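Local coordinates for protein inositol-3-phosphate synthase (Caenorhabditis elegans, PDB 1VKO) that binds nicotinamide-adenine-dinucleotide in a Rossmann-type domain and belongs to the myo-inositol-1-phosphate synthase family, here as an assembly of four chains, at residues I231-F234 / K235-E239; I96-Q100 / Y101-W105; A497-R500 / Q501-T504; M521-E524 / F525-Q528. All coordinates share one frame; numbering follows the deposited sequence.

Interaction 1: I231-F234 / K235-E239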
loop_
_atom_site.group_PDB
_atom_site.type_symbol
_atom_site.label_atom_id
_atom_site.label_comp_id
_atom_site.label_asym_id
_atom_site.label_seq_id
_atom_site.Cartn_x
_atom_site.Cartn_y
_atom_site.Cartn_z
ATOM N N ILE A 231 10.814 25.811 39.490
ATOM C CA ILE A 231 11.832 24.765 39.425
ATOM C C ILE A 231 12.480 24.513 40.774
ATOM O O ILE A 231 12.610 23.359 41.183
ATOM C CB ILE A 231 12.900 25.142 38.377
ATOM C CG1 ILE A 231 12.287 25.072 36.969
ATOM C CG2 ILE A 231 14.137 24.242 38.516
ATOM C CD1 ILE A 231 13.132 25.687 35.919
ATOM N N ARG A 232 12.880 25.591 41.460
ATOM C CA ARG A 232 13.558 25.480 42.747
ATOM C C ARG A 232 12.699 24.759 43.760
ATOM O O ARG A 232 13.206 23.957 44.530
ATOM C CB ARG A 232 13.883 26.844 43.331
ATOM C CG ARG A 232 14.870 27.657 42.576
ATOM C CD ARG A 232 15.355 28.843 43.382
ATOM N NE ARG A 232 15.294 30.099 42.621
ATOM C CZ ARG A 232 14.305 30.985 42.677
ATOM N NH1 ARG A 232 13.248 30.794 43.463
ATOM N NH2 ARG A 232 14.385 32.078 41.947
ATOM N N LYS A 233 11.407 25.063 43.763
ATOM C CA LYS A 233 10.486 24.479 44.734
ATOM C C LYS A 233 10.265 23.000 44.449
ATOM O O LYS A 233 10.109 22.205 45.361
ATOM C CB LYS A 233 9.163 25.248 44.739
ATOM C CG LYS A 233 8.002 24.520 45.410
ATOM C CD LYS A 233 6.751 25.372 45.370
ATOM C CE LYS A 233 5.511 24.510 45.434
ATOM N NZ LYS A 233 4.318 25.369 45.239
ATOM N N PHE A 234 10.257 22.639 43.172
ATOM C CA PHE A 234 10.122 21.260 42.772
ATOM C C PHE A 234 11.359 20.514 43.265
ATOM O O PHE A 234 11.248 19.447 43.855
ATOM C CB PHE A 234 9.985 21.205 41.228
ATOM C CG PHE A 234 9.831 19.824 40.666
ATOM C CD1 PHE A 234 8.702 19.066 40.924
ATOM C CD2 PHE A 234 10.827 19.281 39.858
ATOM C CE1 PHE A 234 8.573 17.772 40.385
ATOM C CE2 PHE A 234 10.705 18.013 39.316
ATOM C CZ PHE A 234 9.575 17.258 39.575
ATOM N N LYS A 235 12.535 21.084 42.995
ATOM C CA LYS A 235 13.808 20.505 43.404
ATOM C C LYS A 235 13.867 20.382 44.936
ATOM O O LYS A 235 14.220 19.334 45.446
ATOM C CB LYS A 235 14.976 21.347 42.892
ATOM C CG LYS A 235 16.359 20.813 43.264
ATOM C CD LYS A 235 17.328 21.977 43.531
ATOM C CE LYS A 235 18.738 21.747 42.949
ATOM N NZ LYS A 235 19.298 20.372 43.185
ATOM N N GLN A 236 13.502 21.445 45.647
ATOM C CA GLN A 236 13.351 21.411 47.118
ATOM C C GLN A 236 12.319 20.376 47.606
ATOM O O GLN A 236 12.654 19.474 48.376
ATOM C CB GLN A 236 12.958 22.782 47.655
ATOM C CG GLN A 236 14.020 23.872 47.507
ATOM C CD GLN A 236 13.621 25.186 48.217
ATOM O OE1 GLN A 236 13.283 25.176 49.410
ATOM N NE2 GLN A 236 13.665 26.306 47.484
ATOM N N GLU A 237 11.071 20.522 47.161
ATOM C CA GLU A 237 9.948 19.710 47.650
ATOM C C GLU A 237 10.156 18.186 47.521
ATOM O O GLU A 237 9.534 17.399 48.251
ATOM C CB GLU A 237 8.674 20.145 46.924
ATOM C CG GLU A 237 7.420 19.340 47.206
ATOM C CD GLU A 237 6.337 19.572 46.161
ATOM O OE1 GLU A 237 6.466 20.519 45.332
ATOM O OE2 GLU A 237 5.355 18.789 46.163
ATOM N N HIS A 238 11.013 17.756 46.595
ATOM C CA HIS A 238 11.299 16.316 46.470
ATOM C C HIS A 238 12.781 16.023 46.657
ATOM O O HIS A 238 13.204 14.886 46.534
ATOM C CB HIS A 238 10.833 15.741 45.129
ATOM C CG HIS A 238 9.355 15.813 44.899
ATOM N ND1 HIS A 238 8.773 16.788 44.119
ATOM C CD2 HIS A 238 8.347 15.005 45.304
ATOM C CE1 HIS A 238 7.468 16.593 44.069
ATOM N NE2 HIS A 238 7.183 15.516 44.778
ATOM N N GLU A 239 13.574 17.049 46.921
ATOM C CA GLU A 239 14.945 16.846 47.358
ATOM C C GLU A 239 15.743 16.155 46.250
ATOM O O GLU A 239 16.505 15.212 46.490
ATOM C CB GLU A 239 14.943 16.026 48.656
ATOM C CG GLU A 239 15.816 16.580 49.755
ATOM C CD GLU A 239 15.215 16.306 51.126
ATOM O OE1 GLU A 239 14.969 15.124 51.465
ATOM O OE2 GLU A 239 14.966 17.288 51.851
#
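Phe234 and His238, one helical turn apart, make the aromatic part of this local contact at the end of helix 220-238. Their rings meet obliquely, centroids 5.4 Å apart and planes at 68°, with Phe234 CE1 3.9 Å from His238 ND1. The phenylalanine has CG anti to the backbone N (chi1 -180°), and its ring reaches Leu80 of strand 77-82 and Ile155 and Ser157 of strand 154-159; His238 also touches Ile155. His238 ND1 is buried by the contact with no polar partner in the model.

The backbone bonds run i to i+4. Lys235 N donates to Ile231 O at 2.9 Å, Gln236 N to Arg232 O at 2.8 Å, and His238 N to Phe234 O at a longer 3.2 Å, bent to 142° as the helix runs out.

Charged chains line the outer side. Lys233 NZ stays 5.3 Å from Glu237 OE1, too far for a salt bridge, though the opposite charges may attract weakly, whereas Arg232 NE forms a salt bridge with Glu292.

Glu239 takes positive phi, and its N makes weak bonds back to Lys235 O and Gln236 O. This is a Schellman motif, closing a helix that packs on the parallel sheet of the Rossmann-type domain.

Interaction 2: I96-Q100 / Y101-W105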
loop_
_atom_site.group_PDB
_atom_site.type_symbol
_atom_site.label_atom_id
_atom_site.label_comp_id
_atom_site.label_asym_id
_atom_site.label_seq_id
_atom_site.Cartn_x
_atom_site.Cartn_y
_atom_site.Cartn_z
ATOM N N ILE A 96 3.980 5.513 33.482
ATOM C CA ILE A 96 4.856 5.311 34.673
ATOM C C ILE A 96 4.053 4.679 35.806
ATOM O O ILE A 96 4.415 3.624 36.345
ATOM C CB ILE A 96 5.597 6.646 35.062
ATOM C CG1 ILE A 96 6.599 7.020 33.953
ATOM C CG2 ILE A 96 6.387 6.522 36.290
ATOM C CD1 ILE A 96 7.134 8.439 34.027
ATOM N N PHE A 97 2.927 5.285 36.133
ATOM C CA PHE A 97 2.047 4.739 37.175
ATOM C C PHE A 97 1.632 3.342 36.811
ATOM O O PHE A 97 1.648 2.444 37.633
ATOM C CB PHE A 97 0.794 5.598 37.303
ATOM C CG PHE A 97 1.007 6.858 38.096
ATOM C CD1 PHE A 97 1.723 6.830 39.308
ATOM C CD2 PHE A 97 0.475 8.062 37.661
ATOM C CE1 PHE A 97 1.917 7.994 40.036
ATOM C CE2 PHE A 97 0.648 9.229 38.400
ATOM C CZ PHE A 97 1.373 9.204 39.574
ATOM N N ALA A 98 1.262 3.171 35.546
ATOM C CA ALA A 98 0.722 1.938 35.071
ATOM C C ALA A 98 1.761 0.858 35.210
ATOM O O ALA A 98 1.435 -0.247 35.632
ATOM C CB ALA A 98 0.274 2.095 33.643
ATOM N N ASN A 99 3.015 1.159 34.875
ATOM C CA ASN A 99 4.109 0.184 35.118
ATOM C C ASN A 99 4.481 -0.046 36.595
ATOM O O ASN A 99 4.849 -1.152 36.970
ATOM C CB ASN A 99 5.357 0.522 34.311
ATOM C CG ASN A 99 5.220 0.149 32.867
ATOM O OD1 ASN A 99 5.696 -0.913 32.433
ATOM N ND2 ASN A 99 4.565 1.018 32.097
ATOM N N GLN A 100 4.395 0.989 37.418
ATOM C CA GLN A 100 4.643 0.855 38.862
ATOM C C GLN A 100 3.703 -0.157 39.497
ATOM O O GLN A 100 4.135 -1.014 40.272
ATOM C CB GLN A 100 4.470 2.196 39.550
ATOM C CG GLN A 100 5.661 3.138 39.451
ATOM C CD GLN A 100 5.329 4.544 39.919
ATOM O OE1 GLN A 100 4.172 4.941 39.904
ATOM N NE2 GLN A 100 6.353 5.320 40.287
ATOM N N TYR A 101 2.422 -0.092 39.133
ATOM C CA TYR A 101 1.411 -0.989 39.679
ATOM C C TYR A 101 1.098 -2.201 38.827
ATOM O O TYR A 101 0.176 -2.958 39.145
ATOM C CB TYR A 101 0.135 -0.209 39.936
ATOM C CG TYR A 101 0.347 0.830 41.002
ATOM C CD1 TYR A 101 0.779 2.108 40.676
ATOM C CD2 TYR A 101 0.161 0.518 42.347
ATOM C CE1 TYR A 101 0.998 3.062 41.657
ATOM C CE2 TYR A 101 0.371 1.474 43.346
ATOM C CZ TYR A 101 0.794 2.735 42.987
ATOM O OH TYR A 101 1.004 3.678 43.947
ATOM N N ALA A 102 1.843 -2.381 37.734
ATOM C CA ALA A 102 1.638 -3.519 36.846
ATOM C C ALA A 102 0.177 -3.676 36.404
ATOM O O ALA A 102 -0.401 -4.772 36.457
ATOM C CB ALA A 102 2.140 -4.783 37.514
ATOM N N MET A 103 -0.412 -2.579 35.931
ATOM C CA MET A 103 -1.815 -2.586 35.525
ATOM C C MET A 103 -2.061 -3.404 34.273
ATOM O O MET A 103 -1.241 -3.422 33.341
ATOM C CB MET A 103 -2.372 -1.173 35.388
ATOM C CG MET A 103 -1.937 -0.199 36.502
ATOM S SD MET A 103 -2.945 1.293 36.594
ATOM C CE MET A 103 -2.456 2.026 38.135
ATOM N N THR A 104 -3.188 -4.113 34.272
ATOM C CA THR A 104 -3.613 -4.866 33.116
ATOM C C THR A 104 -4.956 -4.338 32.662
ATOM O O THR A 104 -5.626 -3.639 33.398
ATOM C CB THR A 104 -3.734 -6.382 33.435
ATOM O OG1 THR A 104 -4.283 -6.558 34.730
ATOM C CG2 THR A 104 -2.370 -7.051 33.549
ATOM N N TRP A 105 -5.340 -4.659 31.430
ATOM C CA TRP A 105 -6.697 -4.337 30.979
ATOM C C TRP A 105 -7.196 -5.464 30.070
ATOM O O TRP A 105 -6.376 -6.126 29.422
ATOM C CB TRP A 105 -6.753 -2.938 30.317
ATOM C CG TRP A 105 -5.749 -2.727 29.224
ATOM C CD1 TRP A 105 -5.983 -2.821 27.897
ATOM C CD2 TRP A 105 -4.345 -2.413 29.370
ATOM N NE1 TRP A 105 -4.829 -2.588 27.187
ATOM C CE2 TRP A 105 -3.808 -2.315 28.060
ATOM C CE3 TRP A 105 -3.487 -2.200 30.476
ATOM C CZ2 TRP A 105 -2.439 -2.041 27.807
ATOM C CZ3 TRP A 105 -2.141 -1.892 30.241
ATOM C CH2 TRP A 105 -1.624 -1.832 28.892
#
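Tyr101 folds back over the last turn of helix 87-100, and its side chain follows the carbonyl of Phe97. CB lies 3.8 Å from Phe97 O. With CG beside the backbone N (chi1 -65°), the ring turns one edge to that oxygen: CD1 is 3.2 Å from Phe97 O, which sits in the ring plane. CD1 also meets Gln100 CB, and CE1 lies 4.1 Å from Gln100 OE1 and, obliquely to the Phe97 ring, 4.5 Å from Phe97 CD1. The Gln100 amide stands almost perpendicular to the tyrosine ring, the planes 86° apart, while Gln100 NE2 donates to Asn152 O. Phe187 of helix 178-188 meets both the Tyr101 and Phe97 rings.

Phe97 O is also the acceptor for Tyr101 N at 3.0 Å, so the same oxygen takes a backbone N-H and borders the ring edge. On the next carbonyl, Met103 N donates to Ala98 O at 3.0 Å and nearly straight, 170°. Met103 lays its extended chain beside Ala98, CG 4.3 Å from Ala98 CB. Met426 of the second subunit packs on Ala98 and Asn99.

Ala102 has positive phi, and its N makes a weak bond to Asn99 O. Together these features form a Schellman motif, which ends the helix and turns the chain into strand 104-107 of a two-stranded antiparallel hairpin with 110-113.

Interaction 3: A497-R500 / Q501-T504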
loop_
_atom_site.group_PDB
_atom_site.type_symbol
_atom_site.label_atom_id
_atom_site.label_comp_id
_atom_site.label_asym_id
_atom_site.label_seq_id
_atom_site.Cartn_x
_atom_site.Cartn_y
_atom_site.Cartn_z
ATOM N N ALA A 497 21.534 9.102 10.474
ATOM C CA ALA A 497 21.153 7.720 10.218
ATOM C C ALA A 497 21.059 6.953 11.524
ATOM O O ALA A 497 22.064 6.738 12.213
ATOM C CB ALA A 497 22.117 7.067 9.256
ATOM N N PHE A 498 19.837 6.536 11.841
ATOM C CA PHE A 498 19.483 5.977 13.144
ATOM C C PHE A 498 20.403 4.880 13.655
ATOM O O PHE A 498 20.908 4.978 14.767
ATOM C CB PHE A 498 18.031 5.482 13.142
ATOM C CG PHE A 498 17.637 4.712 14.389
ATOM C CD1 PHE A 498 17.151 5.378 15.517
ATOM C CD2 PHE A 498 17.738 3.325 14.428
ATOM C CE1 PHE A 498 16.775 4.672 16.671
ATOM C CE2 PHE A 498 17.359 2.615 15.579
ATOM C CZ PHE A 498 16.879 3.289 16.701
ATOM N N MET A 499 20.609 3.828 12.872
ATOM C CA MET A 499 21.408 2.716 13.377
ATOM C C MET A 499 22.845 3.172 13.696
ATOM O O MET A 499 23.487 2.672 14.628
ATOM C CB MET A 499 21.329 1.492 12.442
ATOM C CG MET A 499 19.920 0.794 12.417
ATOM S SD MET A 499 19.243 0.217 14.030
ATOM C CE MET A 499 20.566 -0.845 14.658
ATOM N N ARG A 500 23.313 4.183 12.978
ATOM C CA ARG A 500 24.615 4.754 13.241
ATOM C C ARG A 500 24.620 5.510 14.593
ATOM O O ARG A 500 25.623 5.505 15.336
ATOM C CB ARG A 500 25.012 5.653 12.067
ATOM C CG ARG A 500 24.828 4.999 10.674
ATOM C CD ARG A 500 26.120 4.533 9.984
ATOM N NE ARG A 500 25.975 4.461 8.522
ATOM C CZ ARG A 500 26.198 3.374 7.766
ATOM N NH1 ARG A 500 26.602 2.225 8.306
ATOM N NH2 ARG A 500 26.017 3.440 6.448
ATOM N N GLN A 501 23.479 6.125 14.910
ATOM C CA GLN A 501 23.300 6.891 16.143
ATOM C C GLN A 501 23.197 5.980 17.354
ATOM O O GLN A 501 23.476 6.376 18.491
ATOM C CB GLN A 501 22.029 7.752 16.054
ATOM C CG GLN A 501 22.065 8.916 15.059
ATOM C CD GLN A 501 20.663 9.413 14.750
ATOM O OE1 GLN A 501 19.716 8.640 14.826
ATOM N NE2 GLN A 501 20.522 10.705 14.440
ATOM N N PHE A 502 22.741 4.767 17.099
ATOM C CA PHE A 502 22.568 3.743 18.109
ATOM C C PHE A 502 23.926 3.130 18.459
ATOM O O PHE A 502 24.218 2.888 19.635
ATOM C CB PHE A 502 21.572 2.708 17.579
ATOM C CG PHE A 502 21.418 1.481 18.433
ATOM C CD1 PHE A 502 20.608 1.493 19.565
ATOM C CD2 PHE A 502 22.030 0.277 18.058
ATOM C CE1 PHE A 502 20.445 0.339 20.351
ATOM C CE2 PHE A 502 21.868 -0.884 18.833
ATOM C CZ PHE A 502 21.067 -0.841 19.978
ATOM N N SER A 503 24.771 2.902 17.456
ATOM C CA SER A 503 26.088 2.363 17.750
ATOM C C SER A 503 26.979 3.351 18.460
ATOM O O SER A 503 27.822 2.944 19.263
ATOM C CB SER A 503 26.760 1.676 16.554
ATOM O OG SER A 503 26.668 2.425 15.359
ATOM N N THR A 504 26.753 4.645 18.253
ATOM C CA THR A 504 27.444 5.683 19.046
ATOM C C THR A 504 27.110 5.488 20.528
ATOM O O THR A 504 28.001 5.410 21.372
ATOM C CB THR A 504 27.009 7.066 18.607
ATOM O OG1 THR A 504 27.349 7.262 17.218
ATOM C CG2 THR A 504 27.792 8.120 19.318
#
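This is a local contact within the first two turns of helix 498-513, in which Ala497 at the N-cap position and Phe498 to Arg500 meet Gln501 to Thr504, beside helix 329-342 and against the second subunit. Gln501 N donates to Ala497 O at 3.1 Å, Phe502 N to Phe498 O at 3.0 Å and Ser503 N to Met499 O at 3.1 Å.

The apolar share is one pair. Met499, bent at both chi2 and chi3, lies alongside Phe502 and points the same way, its methyl CE 3.9 Å from ring atom CD2 and oblique to the ring. Gln501 extends back along the helix instead, carrying OE1 to 3.2 Å from Phe498 CA. This amide is held at both ends: OE1 accepts from Lys326, a residue of the pyrophosphate pocket, and NE2 donates to Ser495 O.

Arg500 O is a shared acceptor. Thr504 N reaches it at 3.2 Å, and Thr504 OG1 lies 3.1 Å away; the single hydroxyl proton has both Arg500 O and Asp520 O of the second subunit within reach, and the choice is not settled. Ser503 OG, 3.3 Å from Arg500 O, is equally near Met499 O, and its proton is not assigned to either. Arg500 NE forms a salt bridge with Asp338 of helix 329-342, and Phe498 meets Phe339 of the second subunit edge-to-face.

The chemistry implies a helix start whose polar side chains are tied in several directions at once: Gln501 links it to the pyrophosphate pocket, and Thr504 OG1 probably ties it to the second subunit.

Interaction 4: M521-E524 / F525-Q528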
loop_
_atom_site.group_PDB
_atom_site.type_symbol
_atom_site.label_atom_id
_atom_site.label_comp_id
_atom_site.label_asym_id
_atom_site.label_seq_id
_atom_site.Cartn_x
_atom_site.Cartn_y
_atom_site.Cartn_z
ATOM N N MET A 521 32.780 -7.184 13.729
ATOM C CA MET A 521 33.544 -8.014 12.820
ATOM C C MET A 521 34.120 -9.152 13.607
ATOM O O MET A 521 35.260 -9.076 14.061
ATOM C CB MET A 521 34.682 -7.245 12.167
ATOM C CG MET A 521 35.460 -8.109 11.185
ATOM S SD MET A 521 37.069 -7.457 10.710
ATOM C CE MET A 521 37.924 -7.687 12.285
ATOM N N GLN A 522 33.343 -10.217 13.756
ATOM C CA GLN A 522 33.760 -11.355 14.554
ATOM C C GLN A 522 34.602 -12.278 13.707
ATOM O O GLN A 522 34.138 -13.298 13.232
ATOM C CB GLN A 522 32.549 -12.069 15.120
ATOM C CG GLN A 522 31.560 -11.108 15.652
ATOM C CD GLN A 522 30.484 -11.788 16.397
ATOM O OE1 GLN A 522 29.408 -12.036 15.855
ATOM N NE2 GLN A 522 30.764 -12.135 17.640
ATOM N N ILE A 523 35.859 -11.899 13.535
ATOM C CA ILE A 523 36.777 -12.597 12.654
ATOM C C ILE A 523 37.157 -14.011 13.212
ATOM O O ILE A 523 37.677 -14.859 12.472
ATOM C CB ILE A 523 37.982 -11.635 12.318
ATOM C CG1 ILE A 523 38.810 -12.116 11.123
ATOM C CG2 ILE A 523 38.810 -11.300 13.589
ATOM C CD1 ILE A 523 39.950 -11.191 10.676
ATOM N N GLU A 524 36.831 -14.278 14.486
ATOM C CA GLU A 524 37.098 -15.587 15.098
ATOM C C GLU A 524 36.430 -16.692 14.329
ATOM O O GLU A 524 36.827 -17.858 14.488
ATOM C CB GLU A 524 36.489 -15.774 16.494
ATOM C CG GLU A 524 36.642 -14.689 17.499
ATOM C CD GLU A 524 35.511 -13.720 17.411
ATOM O OE1 GLU A 524 35.540 -12.942 16.448
ATOM O OE2 GLU A 524 34.637 -13.734 18.300
ATOM N N PHE A 525 35.375 -16.351 13.575
ATOM C CA PHE A 525 34.535 -17.374 12.951
ATOM C C PHE A 525 35.089 -17.916 11.638
ATOM O O PHE A 525 34.625 -18.927 11.130
ATOM C CB PHE A 525 33.137 -16.830 12.697
ATOM C CG PHE A 525 32.410 -16.428 13.916
ATOM C CD1 PHE A 525 32.757 -16.943 15.169
ATOM C CD2 PHE A 525 31.330 -15.568 13.818
ATOM C CE1 PHE A 525 32.044 -16.592 16.305
ATOM C CE2 PHE A 525 30.622 -15.207 14.946
ATOM C CZ PHE A 525 30.993 -15.712 16.200
ATOM N N PHE A 526 36.045 -17.217 11.064
ATOM C CA PHE A 526 36.613 -17.630 9.794
ATOM C C PHE A 526 38.121 -17.593 9.854
ATOM O O PHE A 526 38.792 -17.727 8.833
ATOM C CB PHE A 526 36.052 -16.827 8.595
ATOM C CG PHE A 526 36.055 -15.306 8.768
ATOM C CD1 PHE A 526 34.989 -14.660 9.373
ATOM C CD2 PHE A 526 37.092 -14.537 8.273
ATOM C CE1 PHE A 526 34.967 -13.277 9.509
ATOM C CE2 PHE A 526 37.073 -13.159 8.391
ATOM C CZ PHE A 526 36.011 -12.528 9.009
ATOM N N THR A 527 38.646 -17.444 11.068
ATOM C CA THR A 527 40.092 -17.542 11.292
ATOM C C THR A 527 40.392 -18.345 12.524
ATOM O O THR A 527 39.500 -18.626 13.334
ATOM C CB THR A 527 40.730 -16.162 11.506
ATOM O OG1 THR A 527 40.068 -15.498 12.578
ATOM C CG2 THR A 527 40.549 -15.244 10.316
ATOM N N GLN A 528 41.661 -18.699 12.685
ATOM C CA GLN A 528 42.090 -19.173 13.982
ATOM C C GLN A 528 42.519 -17.985 14.836
ATOM O O GLN A 528 43.415 -17.215 14.477
ATOM C CB GLN A 528 43.163 -20.262 13.896
ATOM C CG GLN A 528 43.302 -21.029 15.214
ATOM C CD GLN A 528 44.567 -21.858 15.299
ATOM O OE1 GLN A 528 44.679 -22.897 14.634
ATOM N NE2 GLN A 528 45.524 -21.411 16.122
#
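Gln522 and Phe525 lie side by side and point the same way, Gln522 CB lying over one face of the Phe525 ring. This CB sits 4.1 Å from the ring centroid, a CH-pi contact. With CG beside the backbone N (chi1 -44°) and the chain extended beyond it, the amide carries on along the ring, OE1 reaching 3.5 Å from Phe525 CE2. The amide plane is inclined 59° to the ring, and OE1 accepts a hydrogen bond from Gln137.

Phe526 adopts the rarer first torsion, 49°, which places CG between its backbone N and carbonyl carbon and swings the ring back beneath Ile523. There Ile523 CA makes a second CH-pi contact over the face, and the Ile523 and Phe526 side chains cross at about a right angle, with Ile523 CG1 3.4 Å from Phe526 CE2. Ile523 O stands above the ring centre as well.

Phe526 N bonds to Ile523 O at 3.2 Å from well above the carbonyl plane. Thr527 OG1 is modelled 2.5 Å from Ile523 O, shorter than a usual hydrogen bond, so its exact length is doubtful; Thr527 CG2 rests 3.7 Å from Ile523 CG1. Phe525 N adds a weak bond to Gln522 O; Gln522 itself centres an inverse gamma turn.

This compact turn, with its short 3-10 segment, belongs to the loop after helix 498-513. In its own chain it touches strand 125-131, where Tyr130 meets Phe525 edge-to-face. Otherwise it leans on the second subunit: Phe472 there meets Phe526 edge-to-face, and Tyr66 of strand 56-71 bonds to Thr527 OG1.

All four are local contacts, but their settings differ. Interactions 1 and 2 both end helices with Schellman motifs, their centres about 26 Å apart; the first touches no other chain, whereas interaction 2 also packs on the second subunit. Interaction 3 begins a helix and lies nearest the middle, its centre about 13 Å from the chain centre; like interaction 4, it has no exposed residue among those touching. Interaction 4, in the loop following that same helix, is the outlying one, its centre about 36 Å from the chain centre, yet the second subunit packs against it. Backbone bonds dominate interactions 1 to 3, with surface charges in interaction 1 and shared hydroxyls in interaction 3; CH-pi contacts distinguish interaction 4.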